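Local coordinates for cellulose biosynthesis protein BcsG (Salmonella typhimurium LT2, PDB 5OLT) that is required for cellulose biosynthesis, here seen as the zinc-binding extramembrane domain of a membrane protein, related to the alkaline phosphatase family, at residues Met171-Leu176 / Pro187-Leu192; Asn196-Gly201 / Ser210-Asn215. All blocks are in the same frame, centred on the assembly; numbering follows the deposited sequence. Where two conformers were deposited one is given.

Contact 1: residues Met171-Leu176 / Pro187-Leu192; sequences MNQSGL and PVYDDL
One aromatic ring, Tyr189, makes every side-chain contact between these segments, which share no hydrogen bond and bury only 195 Å² in all. Gln173 and Leu176, the first and last residues of a type II beta turn, approach the ring obliquely from the same side of its plane, near carbons diagonally across the ring: Gln173 CD lies 3.7 Å from Tyr189 CE2, and Leu176 CB sits 3.7 Å from Tyr189 CD1. The amide plane of Gln173 is inclined 58° to the ring, so this is no parallel stack. Beyond CG the glutamine chain runs extended (chi2 176°), which carries its amide obliquely past CE2 and CD2; there NE2 donates to the carbonyl oxygens of Met147 and His149, and these bonds fix the amide's rotation. Leu176 adds its CD1 methyl, 4.0 Å from Tyr189 CG. Tyr189 ends the short strand 187-189, which pairs with 178-181 in a two-stranded antiparallel hairpin, and Leu176 also lies against Ala193 and Val194 of helix 191-203, which sets the turn beside the start of that helix. The turn itself is closed weakly, Leu176 N to Gln173 O at 3.3 Å, while an Asx turn overlaps its start: Asn172 OD1 accepts from Ser174 N at 3.0 Å, with the donor well above the carbonyl plane. Ser174 OG reaches the same oxygen within that plane. At the other segment, Asp190 occupies the N-cap position of the helix, its OD2 accepting from the backbone N of Ala193.

Contact 2: residues Asn196-Gly201 / Ser210-Asn215; sequences NRWLTG and SATFFN
Trp198 sets the pyrrole edge of its indole against the side chain of Thr212, with NE1 donating to Thr212 OG1 across 3.0 Å. This joins helix 191-203 to strand 210-216, an inner strand of the seven-stranded mixed sheet, in an alpha/beta domain of the alkaline phosphatase family. The N-H...O angle is 151° and the oxygen lies 18° out of the indole plane, so the bond is moderately bent and arrives close to the ring's edge. With CG opposite the backbone N (chi1 174°), Trp198 projects from the helix toward the sheet; the two side chains run past each other in opposite directions. Thr212 CG2 lies well out of the indole plane, on the side to which OG1 is tilted, 3.9 Å from Trp198 CD1. Both residues are buried, and the bond gives the indole N-H an acceptor in a setting lined by Met146 of strand 142-147 and Phe248 of helix 234-255. The nearest pair of CA atoms, Trp198 and Thr212, is 9.1 Å apart, a gap that these side chains span. One residue before the tryptophan, Arg197 O takes two donors from the same face of its carbonyl plane: Gly201 N at 3.1 Å and Thr200 OG1 at 2.8 Å.

From the N terminus, the chain leaves helix 156-162, forms the turn of contact 1, passes through strand 178-181 and returns at 187-192, where contact 1 closes its loop of ten intervening residues. Helix 191-203 then begins, and contact 2 closes a second loop of eight residues when strand 210-216 brings Thr212 back to the helix. The loops are in series, neither nested nor crossed, with centres about 12 Å apart. The shared helix connects them: Arg197 NH1 probably donates to Ser174 O (2.8 Å) and Asn172 O (2.9 Å), tying the helix to the surface turn. At the helix's start, Asp191 OD1 packs on Phe214 CZ at 3.6 Å, a second link between the start of the helix and the central sheet.

Contact 1: residues Met171-Leu176 / Pro187-Leu192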
# COMPACT_ATOMS: atom_id res chain seq x y z
N MET A 171 12.22 -13.91 7.22
CA MET A 171 12.19 -14.28 8.63
C MET A 171 11.80 -15.75 8.78
O MET A 171 11.06 -16.31 7.96
CB MET A 171 11.25 -13.38 9.43
CG MET A 171 11.82 -11.98 9.62
SD MET A 171 10.84 -10.90 10.68
CE MET A 171 10.57 -11.94 12.13
N ASN A 172 12.38 -16.38 9.80
CA ASN A 172 12.16 -17.80 10.06
C ASN A 172 10.67 -18.16 10.07
O ASN A 172 9.88 -17.56 10.79
CB ASN A 172 12.78 -18.14 11.42
CG ASN A 172 12.57 -19.60 11.80
OD1 ASN A 172 12.58 -20.49 10.95
ND2 ASN A 172 12.40 -19.85 13.11
N GLN A 173 10.33 -19.17 9.28
CA GLN A 173 8.98 -19.71 9.19
C GLN A 173 8.84 -21.11 9.83
O GLN A 173 7.75 -21.67 9.84
CB GLN A 173 8.57 -19.77 7.72
CG GLN A 173 8.41 -18.36 7.13
CD GLN A 173 8.10 -18.39 5.65
OE1 GLN A 173 8.57 -19.25 4.91
NE2 GLN A 173 7.37 -17.39 5.20
N SER A 174 9.95 -21.68 10.33
CA SER A 174 9.89 -23.02 10.95
C SER A 174 8.95 -23.01 12.13
O SER A 174 8.97 -22.07 12.94
CB SER A 174 11.28 -23.46 11.46
OG SER A 174 12.23 -23.46 10.42
N GLY A 175 8.14 -24.06 12.26
CA GLY A 175 7.29 -24.20 13.43
C GLY A 175 5.99 -23.41 13.37
O GLY A 175 5.19 -23.49 14.29
N LEU A 176 5.77 -22.64 12.30
CA LEU A 176 4.52 -21.90 12.21
C LEU A 176 3.36 -22.81 11.81
O LEU A 176 3.55 -23.68 10.99
CB LEU A 176 4.63 -20.78 11.18
CG LEU A 176 5.56 -19.61 11.51
CD1 LEU A 176 5.66 -18.75 10.27
CD2 LEU A 176 5.02 -18.82 12.70
N PRO A 187 2.43 -23.93 1.78
CA PRO A 187 1.64 -23.46 2.90
C PRO A 187 1.40 -21.96 2.91
O PRO A 187 2.26 -21.17 2.48
CB PRO A 187 2.49 -23.82 4.13
CG PRO A 187 3.45 -24.83 3.67
CD PRO A 187 3.70 -24.54 2.22
N VAL A 188 0.24 -21.58 3.41
CA VAL A 188 0.02 -20.20 3.86
C VAL A 188 -0.07 -20.28 5.38
O VAL A 188 -0.99 -20.95 5.92
CB VAL A 188 -1.24 -19.58 3.25
CG1 VAL A 188 -1.31 -18.11 3.70
CG2 VAL A 188 -1.20 -19.69 1.73
N TYR A 189 0.90 -19.69 6.07
CA TYR A 189 0.95 -19.79 7.51
C TYR A 189 -0.09 -18.89 8.17
O TYR A 189 -0.48 -17.86 7.60
CB TYR A 189 2.35 -19.40 8.01
CG TYR A 189 3.38 -20.31 7.43
CD1 TYR A 189 3.41 -21.66 7.81
CD2 TYR A 189 4.31 -19.85 6.48
CE1 TYR A 189 4.33 -22.54 7.25
CE2 TYR A 189 5.25 -20.74 5.92
CZ TYR A 189 5.25 -22.06 6.32
OH TYR A 189 6.20 -22.91 5.77
N ASP A 190 -0.47 -19.24 9.40
CA ASP A 190 -1.40 -18.42 10.14
C ASP A 190 -0.82 -17.04 10.39
O ASP A 190 0.30 -16.90 10.94
CB ASP A 190 -1.72 -19.06 11.48
CG ASP A 190 -2.77 -18.31 12.20
OD1 ASP A 190 -3.96 -18.45 11.83
OD2 ASP A 190 -2.42 -17.54 13.10
N ASP A 191 -1.61 -16.01 10.09
CA ASP A 191 -1.07 -14.65 10.18
C ASP A 191 -0.87 -14.17 11.60
O ASP A 191 0.09 -13.43 11.87
CB ASP A 191 -1.94 -13.68 9.41
CG ASP A 191 -1.84 -13.95 7.92
OD1 ASP A 191 -0.66 -13.99 7.44
OD2 ASP A 191 -2.90 -14.21 7.26
N LEU A 192 -1.78 -14.55 12.51
CA LEU A 192 -1.57 -14.17 13.90
C LEU A 192 -0.30 -14.80 14.43
O LEU A 192 0.43 -14.15 15.20
CB LEU A 192 -2.78 -14.54 14.74
CG LEU A 192 -2.81 -14.11 16.21
CD1 LEU A 192 -2.55 -12.60 16.32
CD2 LEU A 192 -4.13 -14.54 16.85

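Contact 2: residues Asn196-Gly201 / Ser210-Asn215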
# COMPACT_ATOMS: atom_id res chain seq x y z
N ASN A 196 2.72 -12.65 15.90
CA ASN A 196 3.17 -12.85 17.29
C ASN A 196 4.66 -13.19 17.36
O ASN A 196 5.36 -12.75 18.29
CB ASN A 196 2.34 -13.91 17.97
CG ASN A 196 1.04 -13.33 18.52
OD1 ASN A 196 0.96 -12.15 18.87
ND2 ASN A 196 0.03 -14.17 18.62
N ARG A 197 5.16 -13.93 16.38
CA ARG A 197 6.59 -14.23 16.29
C ARG A 197 7.37 -12.94 16.06
O ARG A 197 8.40 -12.68 16.67
CB ARG A 197 6.86 -15.27 15.19
CG ARG A 197 8.35 -15.47 14.94
CD ARG A 197 8.61 -16.65 14.03
NE ARG A 197 8.24 -17.92 14.67
CZ ARG A 197 8.44 -19.13 14.14
NH1 ARG A 197 9.02 -19.27 12.96
NH2 ARG A 197 8.07 -20.21 14.84
N TRP A 198 6.86 -12.07 15.17
CA TRP A 198 7.47 -10.77 14.95
C TRP A 198 7.51 -9.94 16.25
O TRP A 198 8.55 -9.34 16.59
CB TRP A 198 6.67 -10.04 13.86
CG TRP A 198 7.08 -8.63 13.63
CD1 TRP A 198 8.09 -8.21 12.82
CD2 TRP A 198 6.54 -7.46 14.24
NE1 TRP A 198 8.22 -6.85 12.88
CE2 TRP A 198 7.28 -6.35 13.74
CE3 TRP A 198 5.49 -7.23 15.14
CZ2 TRP A 198 7.00 -5.04 14.12
CZ3 TRP A 198 5.23 -5.92 15.53
CH2 TRP A 198 5.99 -4.84 15.02
N LEU A 199 6.41 -9.95 16.99
CA LEU A 199 6.28 -9.14 18.22
C LEU A 199 7.25 -9.61 19.31
O LEU A 199 7.83 -8.79 20.01
CB LEU A 199 4.84 -9.15 18.73
CG LEU A 199 4.58 -8.23 19.94
CD1 LEU A 199 4.98 -6.77 19.69
CD2 LEU A 199 3.10 -8.34 20.33
N THR A 200 7.42 -10.91 19.46
CA THR A 200 8.41 -11.44 20.44
C THR A 200 9.83 -10.99 20.03
O THR A 200 10.62 -10.52 20.86
CB THR A 200 8.41 -12.98 20.52
OG1 THR A 200 8.97 -13.51 19.31
CG2 THR A 200 6.99 -13.56 20.76
N GLY A 201 10.14 -11.11 18.73
CA GLY A 201 11.48 -10.74 18.21
C GLY A 201 11.83 -9.28 18.48
O GLY A 201 12.97 -8.97 18.88
N SER A 210 13.03 -0.35 13.86
CA SER A 210 12.99 -1.37 12.81
C SER A 210 11.88 -1.07 11.85
O SER A 210 10.94 -0.38 12.18
CB SER A 210 12.82 -2.77 13.39
OG SER A 210 11.51 -2.96 13.90
N ALA A 211 12.00 -1.63 10.66
CA ALA A 211 11.01 -1.46 9.60
C ALA A 211 10.85 -2.81 8.94
O ALA A 211 11.82 -3.38 8.45
CB ALA A 211 11.45 -0.41 8.59
N THR A 212 9.62 -3.32 8.93
CA THR A 212 9.31 -4.65 8.44
C THR A 212 8.33 -4.57 7.29
O THR A 212 7.30 -3.90 7.39
CB THR A 212 8.71 -5.50 9.59
OG1 THR A 212 9.67 -5.60 10.62
CG2 THR A 212 8.35 -6.89 9.12
N PHE A 213 8.65 -5.30 6.22
CA PHE A 213 7.74 -5.54 5.11
C PHE A 213 7.16 -6.93 5.25
O PHE A 213 7.91 -7.93 5.27
CB PHE A 213 8.50 -5.41 3.78
CG PHE A 213 7.64 -5.59 2.57
CD1 PHE A 213 6.71 -4.60 2.25
CD2 PHE A 213 7.74 -6.72 1.78
CE1 PHE A 213 5.90 -4.74 1.11
CE2 PHE A 213 6.91 -6.89 0.63
CZ PHE A 213 5.99 -5.89 0.33
N PHE A 214 5.84 -7.01 5.36
CA PHE A 214 5.15 -8.27 5.58
C PHE A 214 4.15 -8.51 4.44
O PHE A 214 3.24 -7.69 4.28
CB PHE A 214 4.44 -8.21 6.95
CG PHE A 214 3.58 -9.41 7.32
CD1 PHE A 214 3.75 -10.71 6.77
CD2 PHE A 214 2.55 -9.24 8.27
CE1 PHE A 214 2.95 -11.77 7.16
CE2 PHE A 214 1.76 -10.32 8.66
CZ PHE A 214 1.94 -11.58 8.11
N ASN A 215 4.33 -9.59 3.66
CA ASN A 215 3.41 -9.88 2.56
C ASN A 215 2.54 -11.10 2.88
O ASN A 215 3.04 -12.11 3.36
CB ASN A 215 4.17 -10.08 1.23
CG ASN A 215 3.23 -10.29 0.08
OD1 ASN A 215 2.96 -11.42 -0.30
ND2 ASN A 215 2.73 -9.18 -0.49